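Side-chain contacts in nicotinate phosphoribosyltransferase (Porphyromonas gingivalis, PDB 2IM5), which probably catalyses the ATP-dependent transfer of a phosphoribosyl group from phosphoribosyl diphosphate to nicotinate, giving nicotinate mononucleotide for NAD biosynthesis: residues A[139-144]-A[172-177]; A[365-370]-A[374-379]. All coordinates share one frame; numbering follows the deposited sequence.

Contact 1 (A[139-144]-A[172-177]); sequences PDWKQV and SLEVED
Trp141, in the first turn of helix 141-157, reaches across to the first turn of helix 173-186 and meets Glu174 and Val175 with the far end of its benzo ring. CG lies opposite the carbonyl carbon (chi1 -71°), which brings the indole up to the facing helix although the bond to CB does not aim there. The packed side is apolar. Trp141 CH2 lies 3.8 Å from Val175 CG2, and the same methyl meets Pro139 CB at 4.2 Å, so one methyl of Val175 touches both the ring and the proline. Pro139 CG also rests 3.2 Å above the plane of the indole. The CB of Val144 points toward residues 172-177, and its side chain packs on Val179, further along the facing helix, while Pro139 continues onto Phe171 and Val338. The outer side belongs to Glu174, an exposed residue with an extended chain. Its CG approaches Trp141 CH2 to 3.6 Å, and OE1 stands 3.7 Å from CZ2; the carboxylate is turned 81° from the ring plane. Each helix has its own N-cap: Ser172 OG accepts from Val175 N at 3.1 Å, whereas Asp140 OD1 takes weak bonds from Lys142 N and Gln143 N. The N-terminal ends of the two helices are therefore joined by van der Waals contact of ring, methyl and methylene, and the N-cap side chains serve their own helices.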
loop_
_atom_site.group_PDB
_atom_site.type_symbol
_atom_site.label_atom_id
_atom_site.label_comp_id
_atom_site.label_asym_id
_atom_site.label_seq_id
_atom_site.Cartn_x
_atom_site.Cartn_y
_atom_site.Cartn_z
ATOM N N PRO A 139 -5.295 23.545 6.043
ATOM C CA PRO A 139 -4.387 23.638 4.902
ATOM C C PRO A 139 -4.338 25.038 4.292
ATOM O O PRO A 139 -5.318 25.782 4.331
ATOM C CB PRO A 139 -4.964 22.612 3.939
ATOM C CG PRO A 139 -6.433 22.768 4.162
ATOM C CD PRO A 139 -6.544 22.857 5.670
ATOM N N ASP A 140 -3.182 25.401 3.754
ATOM C CA ASP A 140 -3.032 26.685 3.085
ATOM C C ASP A 140 -3.375 26.372 1.634
ATOM O O ASP A 140 -2.506 26.022 0.836
ATOM C CB ASP A 140 -1.592 27.187 3.179
ATOM C CG ASP A 140 -1.367 28.447 2.369
ATOM O OD1 ASP A 140 -2.329 28.924 1.720
ATOM O OD2 ASP A 140 -0.228 28.958 2.380
ATOM N N TRP A 141 -4.651 26.482 1.303
ATOM C CA TRP A 141 -5.105 26.173 -0.038
ATOM C C TRP A 141 -4.344 26.875 -1.148
ATOM O O TRP A 141 -4.193 26.327 -2.236
ATOM C CB TRP A 141 -6.598 26.449 -0.145
ATOM C CG TRP A 141 -7.386 25.448 0.614
ATOM C CD1 TRP A 141 -8.058 25.643 1.790
ATOM C CD2 TRP A 141 -7.564 24.069 0.271
ATOM N NE1 TRP A 141 -8.648 24.468 2.199
ATOM C CE2 TRP A 141 -8.360 23.485 1.287
ATOM C CE3 TRP A 141 -7.128 23.269 -0.796
ATOM C CZ2 TRP A 141 -8.729 22.134 1.267
ATOM C CZ3 TRP A 141 -7.495 21.923 -0.817
ATOM C CH2 TRP A 141 -8.289 21.371 0.211
ATOM N N LYS A 142 -3.850 28.076 -0.873
ATOM C CA LYS A 142 -3.102 28.811 -1.878
ATOM C C LYS A 142 -1.851 28.018 -2.216
ATOM O O LYS A 142 -1.487 27.875 -3.382
ATOM C CB LYS A 142 -2.716 30.198 -1.361
ATOM C CG LYS A 142 -1.936 31.026 -2.373
ATOM C CD LYS A 142 -1.786 32.473 -1.919
ATOM C CE LYS A 142 -1.141 33.318 -3.005
ATOM N NZ LYS A 142 -1.143 34.771 -2.653
ATOM N N GLN A 143 -1.191 27.501 -1.187
ATOM C CA GLN A 143 0.010 26.712 -1.406
ATOM C C GLN A 143 -0.316 25.375 -2.068
ATOM O O GLN A 143 0.411 24.918 -2.951
ATOM C CB GLN A 143 0.745 26.444 -0.098
ATOM C CG GLN A 143 2.015 25.648 -0.336
ATOM C CD GLN A 143 2.737 25.283 0.933
ATOM O OE1 GLN A 143 3.035 26.147 1.759
ATOM N NE2 GLN A 143 3.035 23.995 1.098
ATOM N N VAL A 144 -1.394 24.740 -1.624
ATOM C CA VAL A 144 -1.802 23.468 -2.207
ATOM C C VAL A 144 -1.981 23.666 -3.714
ATOM O O VAL A 144 -1.412 22.929 -4.514
ATOM C CB VAL A 144 -3.133 22.966 -1.597
ATOM C CG1 VAL A 144 -3.601 21.720 -2.321
ATOM C CG2 VAL A 144 -2.950 22.670 -0.113
ATOM N N SER A 172 -6.338 15.219 4.415
ATOM C CA SER A 172 -7.783 15.003 4.440
ATOM C C SER A 172 -8.234 14.518 3.065
ATOM O O SER A 172 -7.487 14.614 2.087
ATOM C CB SER A 172 -8.520 16.305 4.761
ATOM O OG SER A 172 -8.291 17.270 3.749
ATOM N N LEU A 173 -9.463 14.013 2.995
ATOM C CA LEU A 173 -10.026 13.533 1.735
ATOM C C LEU A 173 -10.084 14.726 0.780
ATOM O O LEU A 173 -9.752 14.625 -0.406
ATOM C CB LEU A 173 -11.451 13.009 1.962
ATOM C CG LEU A 173 -12.109 12.025 0.976
ATOM C CD1 LEU A 173 -13.607 12.315 0.930
ATOM C CD2 LEU A 173 -11.524 12.136 -0.416
ATOM N N GLU A 174 -10.511 15.859 1.320
ATOM C CA GLU A 174 -10.644 17.091 0.556
ATOM C C GLU A 174 -9.321 17.500 -0.081
ATOM O O GLU A 174 -9.282 17.894 -1.242
ATOM C CB GLU A 174 -11.168 18.196 1.470
ATOM C CG GLU A 174 -11.358 19.534 0.800
ATOM C CD GLU A 174 -12.082 20.506 1.700
ATOM O OE1 GLU A 174 -11.665 20.660 2.872
ATOM O OE2 GLU A 174 -13.068 21.113 1.237
ATOM N N VAL A 175 -8.233 17.404 0.675
ATOM C CA VAL A 175 -6.928 17.749 0.125
ATOM C C VAL A 175 -6.506 16.755 -0.974
ATOM O O VAL A 175 -6.053 17.174 -2.044
ATOM C CB VAL A 175 -5.851 17.792 1.225
ATOM C CG1 VAL A 175 -4.468 17.866 0.602
ATOM C CG2 VAL A 175 -6.092 18.995 2.136
ATOM N N GLU A 176 -6.654 15.451 -0.725
ATOM C CA GLU A 176 -6.273 14.468 -1.741
ATOM C C GLU A 176 -7.131 14.643 -2.990
ATOM O O GLU A 176 -6.640 14.526 -4.109
ATOM C CB GLU A 176 -6.416 13.020 -1.231
ATOM C CG GLU A 176 -6.144 11.985 -2.337
ATOM C CD GLU A 176 -6.191 10.508 -1.885
ATOM O OE1 GLU A 176 -6.860 10.176 -0.873
ATOM O OE2 GLU A 176 -5.565 9.672 -2.578
ATOM N N ASP A 177 -8.411 14.936 -2.787
ATOM C CA ASP A 177 -9.343 15.128 -3.892
ATOM C C ASP A 177 -8.904 16.283 -4.789
ATOM O O ASP A 177 -8.799 16.133 -6.004
ATOM C CB ASP A 177 -10.745 15.413 -3.346
ATOM C CG ASP A 177 -11.817 15.366 -4.421
ATOM O OD1 ASP A 177 -11.503 15.608 -5.604
ATOM O OD2 ASP A 177 -12.987 15.101 -4.085
#

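Contact 2 (A[365-370]-A[374-379]); sequences CVKLSD and KHTGEP
Lys367 and Thr376 face each other as an antiparallel hydrogen-bonded pair, the single bridge of a short hairpin-like excursion. Lys367 N donates to Thr376 O at 3.1 Å, and Thr376 N returns a straighter bond to Lys367 O at 3.0 Å, 167° at the hydrogen and in the carbonyl plane. Beside the bridge, Thr376 OG1 stands 3.3 Å from Lys367 CB; the extended lysine chain then leads away from residues 374-379 and touches His213, predicted to be the phosphohistidine and unmodified here. His375 can be followed outward. Its CB lies 3.9 Å from Lys367 O. With CG anti to its own carbonyl carbon (chi1 -56°), the ring swings back over the partner segment. CG and CD2 of His375 come under Leu368 CD2, which sits over one ring face in a CH-pi contact, 17° off the normal. His375 CD2 also approaches Leu368 O, which lies at the ring edge in plane, and at the tip NE2 is 2.6 Å from a water also within hydrogen-bonding distance of Leu368 O, though its protons cannot serve every acceptor nearby. Ser369 OG is near both Leu368 O and Lys374 O, where its one proton is not settled. Toward the other end, a second water joins Cys365 O to Glu378 N. Gly377 sits close to Cys365 O and Val366 CG1, and its backbone angles suit a residue without CB. The pair extends from strand 363-364, at the margin of the antiparallel sheet, to the start of helix 379-389. That helix packs on Val366 and His375 through Ile382; helix 213-223 meets Lys367 through Gln217, whose NE2 also binds Val366 O, and Cys365 lies against strand 347-355.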
loop_
_atom_site.group_PDB
_atom_site.type_symbol
_atom_site.label_atom_id
_atom_site.label_comp_id
_atom_site.label_asym_id
_atom_site.label_seq_id
_atom_site.Cartn_x
_atom_site.Cartn_y
_atom_site.Cartn_z
ATOM N N CYS A 365 3.927 -12.452 11.825
ATOM C CA CYS A 365 4.415 -12.000 10.528
ATOM C C CYS A 365 5.539 -10.999 10.752
ATOM O O CYS A 365 5.503 -10.216 11.699
ATOM C CB CYS A 365 3.298 -11.313 9.731
ATOM S SG CYS A 365 1.867 -12.354 9.329
ATOM N N VAL A 366 6.545 -11.024 9.888
ATOM C CA VAL A 366 7.642 -10.086 10.013
ATOM C C VAL A 366 7.976 -9.504 8.651
ATOM O O VAL A 366 7.547 -10.017 7.618
ATOM C CB VAL A 366 8.916 -10.751 10.598
ATOM C CG1 VAL A 366 8.606 -11.393 11.934
ATOM C CG2 VAL A 366 9.461 -11.777 9.638
ATOM N N LYS A 367 8.734 -8.417 8.667
ATOM C CA LYS A 367 9.171 -7.743 7.452
ATOM C C LYS A 367 10.582 -7.254 7.729
ATOM O O LYS A 367 10.833 -6.664 8.776
ATOM C CB LYS A 367 8.263 -6.556 7.135
ATOM C CG LYS A 367 8.735 -5.761 5.932
ATOM C CD LYS A 367 7.893 -4.525 5.728
ATOM C CE LYS A 367 8.571 -3.574 4.755
ATOM N NZ LYS A 367 7.820 -2.289 4.660
ATOM N N LEU A 368 11.499 -7.498 6.801
ATOM C CA LEU A 368 12.883 -7.096 6.999
ATOM C C LEU A 368 13.331 -5.813 6.289
ATOM O O LEU A 368 14.096 -5.031 6.856
ATOM C CB LEU A 368 13.800 -8.252 6.611
ATOM C CG LEU A 368 13.530 -9.585 7.327
ATOM C CD1 LEU A 368 14.562 -10.616 6.884
ATOM C CD2 LEU A 368 13.589 -9.393 8.840
ATOM N N SER A 369 12.863 -5.596 5.064
ATOM C CA SER A 369 13.239 -4.411 4.276
ATOM C C SER A 369 14.720 -4.417 3.889
ATOM O O SER A 369 15.491 -5.248 4.364
ATOM C CB SER A 369 12.939 -3.116 5.041
ATOM O OG SER A 369 14.097 -2.635 5.710
ATOM N N ASP A 370 15.112 -3.484 3.026
ATOM C CA ASP A 370 16.495 -3.390 2.580
ATOM C C ASP A 370 17.341 -2.425 3.402
ATOM O O ASP A 370 18.472 -2.118 3.039
ATOM C CB ASP A 370 16.565 -2.984 1.107
ATOM C CG ASP A 370 16.157 -4.109 0.174
ATOM O OD1 ASP A 370 16.465 -5.278 0.483
ATOM O OD2 ASP A 370 15.542 -3.824 -0.873
ATOM N N LYS A 374 16.360 -1.889 10.182
ATOM C CA LYS A 374 14.942 -1.554 10.068
ATOM C C LYS A 374 14.110 -2.805 9.831
ATOM O O LYS A 374 13.973 -3.261 8.696
ATOM C CB LYS A 374 14.717 -0.572 8.924
ATOM C CG LYS A 374 15.306 0.803 9.170
ATOM C CD LYS A 374 14.677 1.473 10.385
ATOM C CE LYS A 374 15.120 2.926 10.493
ATOM N NZ LYS A 374 14.720 3.708 9.283
ATOM N N HIS A 375 13.556 -3.353 10.908
ATOM C CA HIS A 375 12.746 -4.562 10.837
ATOM C C HIS A 375 11.463 -4.337 11.628
ATOM O O HIS A 375 11.428 -3.513 12.539
ATOM C CB HIS A 375 13.517 -5.734 11.449
ATOM C CG HIS A 375 14.858 -5.972 10.828
ATOM N ND1 HIS A 375 15.901 -6.557 11.514
ATOM C CD2 HIS A 375 15.319 -5.732 9.577
ATOM C CE1 HIS A 375 16.947 -6.667 10.713
ATOM N NE2 HIS A 375 16.621 -6.173 9.532
ATOM N N THR A 376 10.411 -5.068 11.281
ATOM C CA THR A 376 9.148 -4.940 11.993
ATOM C C THR A 376 8.584 -6.314 12.320
ATOM O O THR A 376 8.722 -7.248 11.534
ATOM C CB THR A 376 8.105 -4.163 11.171
ATOM O OG1 THR A 376 7.857 -4.844 9.939
ATOM C CG2 THR A 376 8.599 -2.759 10.875
ATOM N N GLY A 377 7.957 -6.423 13.488
ATOM C CA GLY A 377 7.375 -7.680 13.910
ATOM C C GLY A 377 7.971 -8.196 15.205
ATOM O O GLY A 377 8.943 -7.643 15.723
ATOM N N GLU A 378 7.376 -9.260 15.728
ATOM C CA GLU A 378 7.837 -9.880 16.956
ATOM C C GLU A 378 9.335 -10.183 16.837
ATOM O O GLU A 378 9.767 -10.894 15.926
ATOM C CB GLU A 378 7.042 -11.166 17.195
ATOM C CG GLU A 378 7.330 -11.860 18.513
ATOM C CD GLU A 378 7.148 -10.937 19.703
ATOM O OE1 GLU A 378 6.138 -10.195 19.738
ATOM O OE2 GLU A 378 8.016 -10.959 20.606
ATOM N N PRO A 379 10.148 -9.627 17.752
ATOM C CA PRO A 379 11.606 -9.808 17.792
ATOM C C PRO A 379 12.059 -11.262 17.655
ATOM O O PRO A 379 12.973 -11.557 16.890
ATOM C CB PRO A 379 11.982 -9.217 19.145
ATOM C CG PRO A 379 11.008 -8.099 19.286
ATOM C CD PRO A 379 9.707 -8.745 18.848
HETATM O O HOH W 1 4.881 -9.968 14.355
HETATM O O HOH W 2 17.021 -5.621 7.008
#

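From the N terminus, the chain passes through the earlier helices and strands before it reaches helix 141-157, runs through strand 162-164 of the parallel sheet and comes back at helix 173-186; contact 1 closes this excursion of 27 intervening residues by joining the two helix starts. Much later, past the rest of the parallel sheet, strand 363-364 leads into contact 2, a far tighter closure with three residues between its segments, ending at helix 379-389. The contacts follow in series, neither nested nor crossed. Their centres are 34 Å apart and their nearest atoms about 19 Å, so they do not touch: contact 1 ties helix to helix, contact 2 the antiparallel sheet's margin to the C-terminal helix.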